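Local atomic coordinates of Serine/threonine-protein kinase PknI (Mycobacterium tuberculosis, PDB entry 5XLM), a protein that acts as a membrane-anchored serine/threonine kinase that slows mycobacterial growth inside the infected host, this chain being its extracellular sensor domain. Residues T39-T50 / I166-D177. Numbering follows the deposited sequence.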
ATOM      1  N   THR A  39       4.583  11.058   5.973  1.00 40.02           N
ATOM      2  CA  THR A  39       3.974   9.969   6.723  1.00 40.68           C
ATOM      3  C   THR A  39       2.566   9.714   6.202  1.00 38.33           C
ATOM      4  O   THR A  39       1.754  10.640   6.104  1.00 32.75           O
ATOM      5  CB  THR A  39       3.932  10.295   8.215  1.00 42.70           C
ATOM      6  OG1 THR A  39       5.267  10.493   8.700  1.00 44.20           O
ATOM      7  CG2 THR A  39       3.276   9.157   8.990  1.00 39.97           C
ATOM      8  N   TYR A  40       2.281   8.460   5.867  1.00 38.49           N
ATOM      9  CA  TYR A  40       0.990   8.069   5.319  1.00 35.72           C
ATOM     10  C   TYR A  40       0.358   6.986   6.180  1.00 36.19           C
ATOM     11  O   TYR A  40       1.041   6.073   6.654  1.00 34.67           O
ATOM     12  CB  TYR A  40       1.125   7.573   3.874  1.00 29.95           C
ATOM     13  CG  TYR A  40       1.224   8.683   2.855  1.00 32.88           C
ATOM     14  CD1 TYR A  40       2.419   9.360   2.648  1.00 24.63           C
ATOM     15  CD2 TYR A  40       0.120   9.054   2.096  1.00 28.43           C
ATOM     16  CE1 TYR A  40       2.511  10.374   1.716  1.00 27.65           C
ATOM     17  CE2 TYR A  40       0.203  10.069   1.162  1.00 24.68           C
ATOM     18  CZ  TYR A  40       1.399  10.725   0.977  1.00 30.56           C
ATOM     19  OH  TYR A  40       1.489  11.735   0.047  1.00 37.20           O
ATOM     20  N   ARG A  41      -0.950   7.103   6.378  1.00 29.13           N
ATOM     21  CA  ARG A  41      -1.740   6.124   7.112  1.00 27.31           C
ATOM     22  C   ARG A  41      -2.566   5.327   6.113  1.00 31.22           C
ATOM     23  O   ARG A  41      -3.353   5.902   5.354  1.00 32.36           O
ATOM     24  CB  ARG A  41      -2.639   6.812   8.137  1.00 29.14           C
ATOM     25  CG  ARG A  41      -3.822   5.983   8.602  1.00 33.54           C
ATOM     26  CD  ARG A  41      -4.637   6.747   9.633  1.00 35.56           C
ATOM     27  NE  ARG A  41      -5.950   6.150   9.849  1.00 43.53           N
ATOM     28  CZ  ARG A  41      -7.051   6.525   9.207  1.00 60.95           C
ATOM     29  NH1 ARG A  41      -6.998   7.497   8.306  1.00 60.98           N
ATOM     30  NH2 ARG A  41      -8.208   5.927   9.465  1.00 67.72           N
ATOM     31  N   ILE A  42      -2.379   4.010   6.106  1.00 25.64           N
ATOM     32  CA  ILE A  42      -3.062   3.119   5.176  1.00 26.82           C
ATOM     33  C   ILE A  42      -4.081   2.307   5.959  1.00 30.30           C
ATOM     34  O   ILE A  42      -3.734   1.639   6.941  1.00 31.78           O
ATOM     35  CB  ILE A  42      -2.076   2.202   4.438  1.00 23.70           C
ATOM     36  CG1 ILE A  42      -1.072   3.036   3.639  1.00 22.97           C
ATOM     37  CG2 ILE A  42      -2.824   1.236   3.529  1.00 23.20           C
ATOM     38  CD1 ILE A  42      -0.109   2.210   2.809  1.00 23.18           C
ATOM     39  N   GLU A  43      -5.337   2.366   5.531  1.00 26.00           N
ATOM     40  CA  GLU A  43      -6.418   1.603   6.143  1.00 27.03           C
ATOM     41  C   GLU A  43      -6.835   0.502   5.177  1.00 28.92           C
ATOM     42  O   GLU A  43      -7.345   0.784   4.088  1.00 30.72           O
ATOM     43  CB  GLU A  43      -7.601   2.501   6.495  1.00 33.91           C
ATOM     44  CG  GLU A  43      -8.720   1.770   7.227  1.00 43.33           C
ATOM     45  CD  GLU A  43      -9.891   2.674   7.567  1.00 54.89           C
ATOM     46  OE1 GLU A  43     -10.322   3.453   6.690  1.00 53.22           O
ATOM     47  OE2 GLU A  43     -10.374   2.613   8.717  1.00 63.07           O
ATOM     48  N   ILE A  44      -6.605  -0.746   5.573  1.00 27.72           N
ATOM     49  CA  ILE A  44      -7.081  -1.904   4.827  1.00 27.17           C
ATOM     50  C   ILE A  44      -8.446  -2.272   5.395  1.00 37.82           C
ATOM     51  O   ILE A  44      -8.542  -2.846   6.482  1.00 34.80           O
ATOM     52  CB  ILE A  44      -6.095  -3.075   4.919  1.00 31.19           C
ATOM     53  CG1 ILE A  44      -4.718  -2.645   4.414  1.00 26.21           C
ATOM     54  CG2 ILE A  44      -6.597  -4.263   4.115  1.00 30.85           C
ATOM     55  CD1 ILE A  44      -4.707  -2.220   2.960  1.00 26.25           C
ATOM     56  N   GLN A  45      -9.507  -1.936   4.660  1.00 40.18           N
ATOM     57  CA  GLN A  45     -10.873  -2.040   5.172  1.00 39.03           C
ATOM     58  C   GLN A  45     -11.405  -3.449   4.920  1.00 39.67           C
ATOM     59  O   GLN A  45     -12.190  -3.706   4.005  1.00 35.38           O
ATOM     60  CB  GLN A  45     -11.754  -0.974   4.539  1.00 30.23           C
ATOM     61  CG  GLN A  45     -11.231   0.433   4.757  1.00 33.86           C
ATOM     62  CD  GLN A  45     -12.028   1.472   4.003  1.00 41.00           C
ATOM     63  OE1 GLN A  45     -12.668   1.169   2.996  1.00 43.99           O
ATOM     64  NE2 GLN A  45     -11.999   2.707   4.490  1.00 40.76           N
ATOM     65  N   ARG A  46     -10.970  -4.375   5.778  1.00 41.44           N
ATOM     66  CA  ARG A  46     -11.358  -5.777   5.669  1.00 47.45           C
ATOM     67  C   ARG A  46     -12.828  -6.018   5.989  1.00 42.43           C
ATOM     68  O   ARG A  46     -13.325  -7.119   5.729  1.00 37.73           O
ATOM     69  CB  ARG A  46     -10.475  -6.636   6.579  1.00 55.32           C
ATOM     70  CG  ARG A  46      -9.190  -7.120   5.914  1.00 57.97           C
ATOM     71  CD  ARG A  46      -8.288  -7.867   6.887  1.00 65.10           C
ATOM     72  NE  ARG A  46      -7.140  -8.465   6.209  1.00 71.21           N
ATOM     73  CZ  ARG A  46      -5.977  -7.849   6.019  1.00 72.69           C
ATOM     74  NH1 ARG A  46      -4.991  -8.471   5.387  1.00 72.31           N
ATOM     75  NH2 ARG A  46      -5.798  -6.611   6.462  1.00 71.90           N
ATOM     76  N   SER A  47     -13.537  -5.025   6.529  1.00 39.92           N
ATOM     77  CA  SER A  47     -14.976  -5.164   6.715  1.00 49.00           C
ATOM     78  C   SER A  47     -15.738  -5.116   5.399  1.00 52.25           C
ATOM     79  O   SER A  47     -16.949  -5.358   5.396  1.00 56.03           O
ATOM     80  CB  SER A  47     -15.501  -4.072   7.647  1.00 50.40           C
ATOM     81  OG  SER A  47     -15.277  -2.782   7.103  1.00 54.27           O
ATOM     82  N   LYS A  48     -15.061  -4.805   4.291  1.00 47.00           N
ATOM     83  CA  LYS A  48     -15.676  -4.744   2.971  1.00 40.51           C
ATOM     84  C   LYS A  48     -15.042  -5.743   2.010  1.00 39.09           C
ATOM     85  O   LYS A  48     -15.125  -5.567   0.789  1.00 45.06           O
ATOM     86  CB  LYS A  48     -15.574  -3.328   2.405  1.00 36.87           C
ATOM     87  CG  LYS A  48     -16.194  -2.255   3.283  1.00 44.47           C
ATOM     88  CD  LYS A  48     -15.546  -0.907   3.002  1.00 51.49           C
ATOM     89  CE  LYS A  48     -16.412   0.248   3.473  1.00 51.68           C
ATOM     90  NZ  LYS A  48     -15.779   1.558   3.155  1.00 49.58           N
ATOM     91  N   GLN A  49     -14.410  -6.785   2.541  1.00 45.01           N
ATOM     92  CA  GLN A  49     -13.734  -7.773   1.713  1.00 40.93           C
ATOM     93  C   GLN A  49     -14.733  -8.546   0.858  1.00 48.17           C
ATOM     94  O   GLN A  49     -15.813  -8.921   1.322  1.00 53.76           O
ATOM     95  CB  GLN A  49     -12.942  -8.731   2.600  1.00 40.73           C
ATOM     96  CG  GLN A  49     -12.302  -9.880   1.865  1.00 51.42           C
ATOM     97  CD  GLN A  49     -11.356 -10.662   2.745  1.00 54.66           C
ATOM     98  OE1 GLN A  49     -10.756 -10.114   3.671  1.00 57.13           O
ATOM     99  NE2 GLN A  49     -11.219 -11.953   2.469  1.00 54.07           N
ATOM    100  N   THR A  50     -14.363  -8.785  -0.401  1.00 48.79           N
ATOM    101  CA  THR A  50     -15.204  -9.504  -1.347  1.00 56.99           C
ATOM    102  C   THR A  50     -14.471 -10.724  -1.892  1.00 57.20           C
ATOM    103  O   THR A  50     -13.239 -10.749  -1.968  1.00 49.91           O
ATOM    104  CB  THR A  50     -15.632  -8.605  -2.517  1.00 53.23           C
ATOM    105  OG1 THR A  50     -14.476  -8.208  -3.266  1.00 54.89           O
ATOM    106  CG2 THR A  50     -16.353  -7.365  -2.008  1.00 48.23           C
ATOM    107  N   ILE A 166      -9.759 -11.929  -4.322  1.00 41.89           N
ATOM    108  CA  ILE A 166     -10.202 -11.262  -3.104  1.00 38.11           C
ATOM    109  C   ILE A 166      -9.847  -9.784  -3.197  1.00 36.17           C
ATOM    110  O   ILE A 166      -8.688  -9.428  -3.443  1.00 37.56           O
ATOM    111  CB  ILE A 166      -9.563 -11.902  -1.862  1.00 43.64           C
ATOM    112  CG1 ILE A 166      -9.815 -13.409  -1.850  1.00 47.11           C
ATOM    113  CG2 ILE A 166     -10.104 -11.256  -0.602  1.00 39.80           C
ATOM    114  CD1 ILE A 166      -9.219 -14.116  -0.652  1.00 48.06           C
ATOM    115  N   ARG A 167     -10.841  -8.924  -2.995  1.00 34.11           N
ATOM    116  CA  ARG A 167     -10.665  -7.480  -3.075  1.00 32.84           C
ATOM    117  C   ARG A 167     -11.020  -6.855  -1.736  1.00 35.95           C
ATOM    118  O   ARG A 167     -12.080  -7.142  -1.172  1.00 32.45           O
ATOM    119  CB  ARG A 167     -11.526  -6.881  -4.190  1.00 27.02           C
ATOM    120  CG  ARG A 167     -11.119  -7.329  -5.583  1.00 23.36           C
ATOM    121  CD  ARG A 167     -12.003  -6.710  -6.651  1.00 29.47           C
ATOM    122  NE  ARG A 167     -11.663  -7.190  -7.985  1.00 35.96           N
ATOM    123  CZ  ARG A 167     -12.153  -8.303  -8.522  1.00 42.78           C
ATOM    124  NH1 ARG A 167     -13.004  -9.054  -7.837  1.00 45.52           N
ATOM    125  NH2 ARG A 167     -11.793  -8.670  -9.744  1.00 39.62           N
ATOM    126  N   ILE A 168     -10.127  -6.005  -1.230  1.00 24.68           N
ATOM    127  CA  ILE A 168     -10.316  -5.325   0.043  1.00 28.32           C
ATOM    128  C   ILE A 168     -10.099  -3.836  -0.195  1.00 30.30           C
ATOM    129  O   ILE A 168      -8.997  -3.427  -0.570  1.00 26.51           O
ATOM    130  CB  ILE A 168      -9.356  -5.837   1.129  1.00 29.89           C
ATOM    131  CG1 ILE A 168      -9.384  -7.365   1.190  1.00 30.87           C
ATOM    132  CG2 ILE A 168      -9.724  -5.248   2.478  1.00 29.64           C
ATOM    133  CD1 ILE A 168      -8.082  -7.987   1.645  1.00 33.98           C
ATOM    134  N   PRO A 169     -11.112  -2.986  -0.006  1.00 28.70           N
ATOM    135  CA  PRO A 169     -10.912  -1.547  -0.210  1.00 23.45           C
ATOM    136  C   PRO A 169      -9.832  -0.996   0.708  1.00 24.37           C
ATOM    137  O   PRO A 169      -9.597  -1.505   1.806  1.00 28.77           O
ATOM    138  CB  PRO A 169     -12.285  -0.950   0.117  1.00 23.28           C
ATOM    139  CG  PRO A 169     -13.244  -2.068  -0.150  1.00 27.07           C
ATOM    140  CD  PRO A 169     -12.520  -3.317   0.267  1.00 27.32           C
ATOM    141  N   ALA A 170      -9.161   0.055   0.236  1.00 24.52           N
ATOM    142  CA  ALA A 170      -8.044   0.649   0.958  1.00 23.95           C
ATOM    143  C   ALA A 170      -8.074   2.161   0.804  1.00 23.55           C
ATOM    144  O   ALA A 170      -8.447   2.682  -0.250  1.00 22.74           O
ATOM    145  CB  ALA A 170      -6.700   0.102   0.461  1.00 24.11           C
ATOM    146  N   VAL A 171      -7.677   2.859   1.866  1.00 24.21           N
ATOM    147  CA  VAL A 171      -7.580   4.313   1.878  1.00 28.56           C
ATOM    148  C   VAL A 171      -6.219   4.694   2.438  1.00 26.27           C
ATOM    149  O   VAL A 171      -5.747   4.093   3.410  1.00 26.17           O
ATOM    150  CB  VAL A 171      -8.710   4.961   2.710  1.00 32.50           C
ATOM    151  CG1 VAL A 171      -8.542   6.474   2.764  1.00 32.23           C
ATOM    152  CG2 VAL A 171     -10.071   4.597   2.141  1.00 31.09           C
ATOM    153  N   ALA A 172      -5.582   5.683   1.816  1.00 25.25           N
ATOM    154  CA  ALA A 172      -4.296   6.196   2.269  1.00 29.65           C
ATOM    155  C   ALA A 172      -4.393   7.708   2.400  1.00 28.92           C
ATOM    156  O   ALA A 172      -4.796   8.391   1.454  1.00 27.60           O
ATOM    157  CB  ALA A 172      -3.170   5.811   1.304  1.00 26.39           C
ATOM    158  N   SER A 173      -4.031   8.225   3.569  1.00 33.32           N
ATOM    159  CA  SER A 173      -4.101   9.651   3.844  1.00 29.20           C
ATOM    160  C   SER A 173      -2.789  10.113   4.455  1.00 31.37           C
ATOM    161  O   SER A 173      -2.213   9.427   5.305  1.00 35.33           O
ATOM    162  CB  SER A 173      -5.276   9.979   4.775  1.00 37.14           C
ATOM    163  OG  SER A 173      -5.423   8.992   5.781  1.00 47.90           O
ATOM    164  N   ARG A 174      -2.318  11.275   4.010  1.00 30.44           N
ATOM    165  CA  ARG A 174      -1.030  11.792   4.451  1.00 36.56           C
ATOM    166  C   ARG A 174      -1.168  12.463   5.812  1.00 44.16           C
ATOM    167  O   ARG A 174      -2.092  13.251   6.037  1.00 46.59           O
ATOM    168  CB  ARG A 174      -0.478  12.779   3.422  1.00 34.35           C
ATOM    169  CG  ARG A 174       0.931  13.260   3.718  1.00 35.49           C
ATOM    170  CD  ARG A 174       1.421  14.216   2.643  1.00 36.58           C
ATOM    171  NE  ARG A 174       2.813  14.608   2.851  1.00 46.46           N
ATOM    172  CZ  ARG A 174       3.199  15.631   3.607  1.00 47.05           C
ATOM    173  NH1 ARG A 174       2.294  16.368   4.237  1.00 51.76           N
ATOM    174  NH2 ARG A 174       4.489  15.914   3.737  1.00 48.19           N
ATOM    175  N   SER A 175      -0.246  12.150   6.719  1.00 46.76           N
ATOM    176  CA  SER A 175      -0.246  12.682   8.081  1.00 57.07           C
ATOM    177  C   SER A 175       1.053  13.456   8.284  1.00 64.35           C
ATOM    178  O   SER A 175       1.989  12.974   8.925  1.00 69.83           O
ATOM    179  CB  SER A 175      -0.402  11.554   9.111  1.00 56.11           C
ATOM    180  OG  SER A 175      -1.522  10.739   8.811  1.00 59.14           O
ATOM    181  N   GLY A 176       1.107  14.662   7.729  1.00 64.22           N
ATOM    182  CA  GLY A 176       2.284  15.491   7.887  1.00 61.48           C
ATOM    183  C   GLY A 176       3.494  14.953   7.135  1.00 62.84           C
ATOM    184  O   GLY A 176       3.406  14.077   6.275  1.00 63.69           O
ATOM    185  N   ASP A 177       4.651  15.504   7.498  1.00 62.69           N
ATOM    186  CA  ASP A 177       5.900  15.199   6.819  1.00 59.32           C
ATOM    187  C   ASP A 177       6.475  13.874   7.316  1.00 52.12           C
ATOM    188  O   ASP A 177       5.895  13.181   8.158  1.00 53.65           O
ATOM    189  CB  ASP A 177       6.902  16.332   7.019  1.00 70.46           C
ATOM    190  CG  ASP A 177       6.322  17.691   6.679  1.00 78.70           C
ATOM    191  OD1 ASP A 177       5.387  17.753   5.852  1.00 78.34           O
ATOM    192  OD2 ASP A 177       6.804  18.698   7.240  1.00 83.52           O
TER
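Y40 and R174 meet as a non-hydrogen-bonded pair near one end of an antiparallel ladder, where CB of R174 sits over one face of the Y40 ring, toward the rim, 3.9 Å from its centroid, in a CH-pi contact. With CG of R174 anti to the backbone N (chi1 -174°), the arginine chain runs past the hydroxyl end of the ring and brings CD to 3.6 Å from Y40 OH. The guanidinium stands nearly perpendicular to the ring, 82° between planes; its NH2 makes a salt bridge to OD1 of the poorly ordered D177, and NE bonds the backbone O of D37. Beside it T39 grips the turn after the strand: its carbonyl takes the N-H of S175, while OG1 donates to D177 O at 2.8 Å.

From there the ladder continues through two-way backbone bonds in R41–S173 and E43–V171. Between them I42 CG1 lies against A172 CB, and one pair beyond E43–V171, I44 CD1 reaches to 4.0 Å from A170 CB, all on the face that carries Y40. On the face of E43 and V171, the amide of Q45 comes in from beyond the strand end, NE2 3.6 Å from V171 CG2, and donates an almost straight bond (172°) to E43 OE1, which it meets from above the carboxylate plane.

Q45 N still bonds P169 O, but an inverse gamma turn centred on Q45 and a 3-10 segment at 46-47 follow, inserting residues 46-48 between the Q45–P169 and Q49–I168 neighbours. I168 CG2 packs against the backbone of Q45 and R46, 3.3 Å from Q45 O, and K48 CB rests on P169 CG. T50 rejoins the ladder with R167 by backbone bonds in both directions.

Strand 62-72 pairs along the other edge of 39-44, and strand 146-154 flanks 165-174. Y40 meets F68 edge-to-face, and A170 and A172 reach L136 and L138 of strand 131-140, within the curled antiparallel sheet of this all-beta sensor domain.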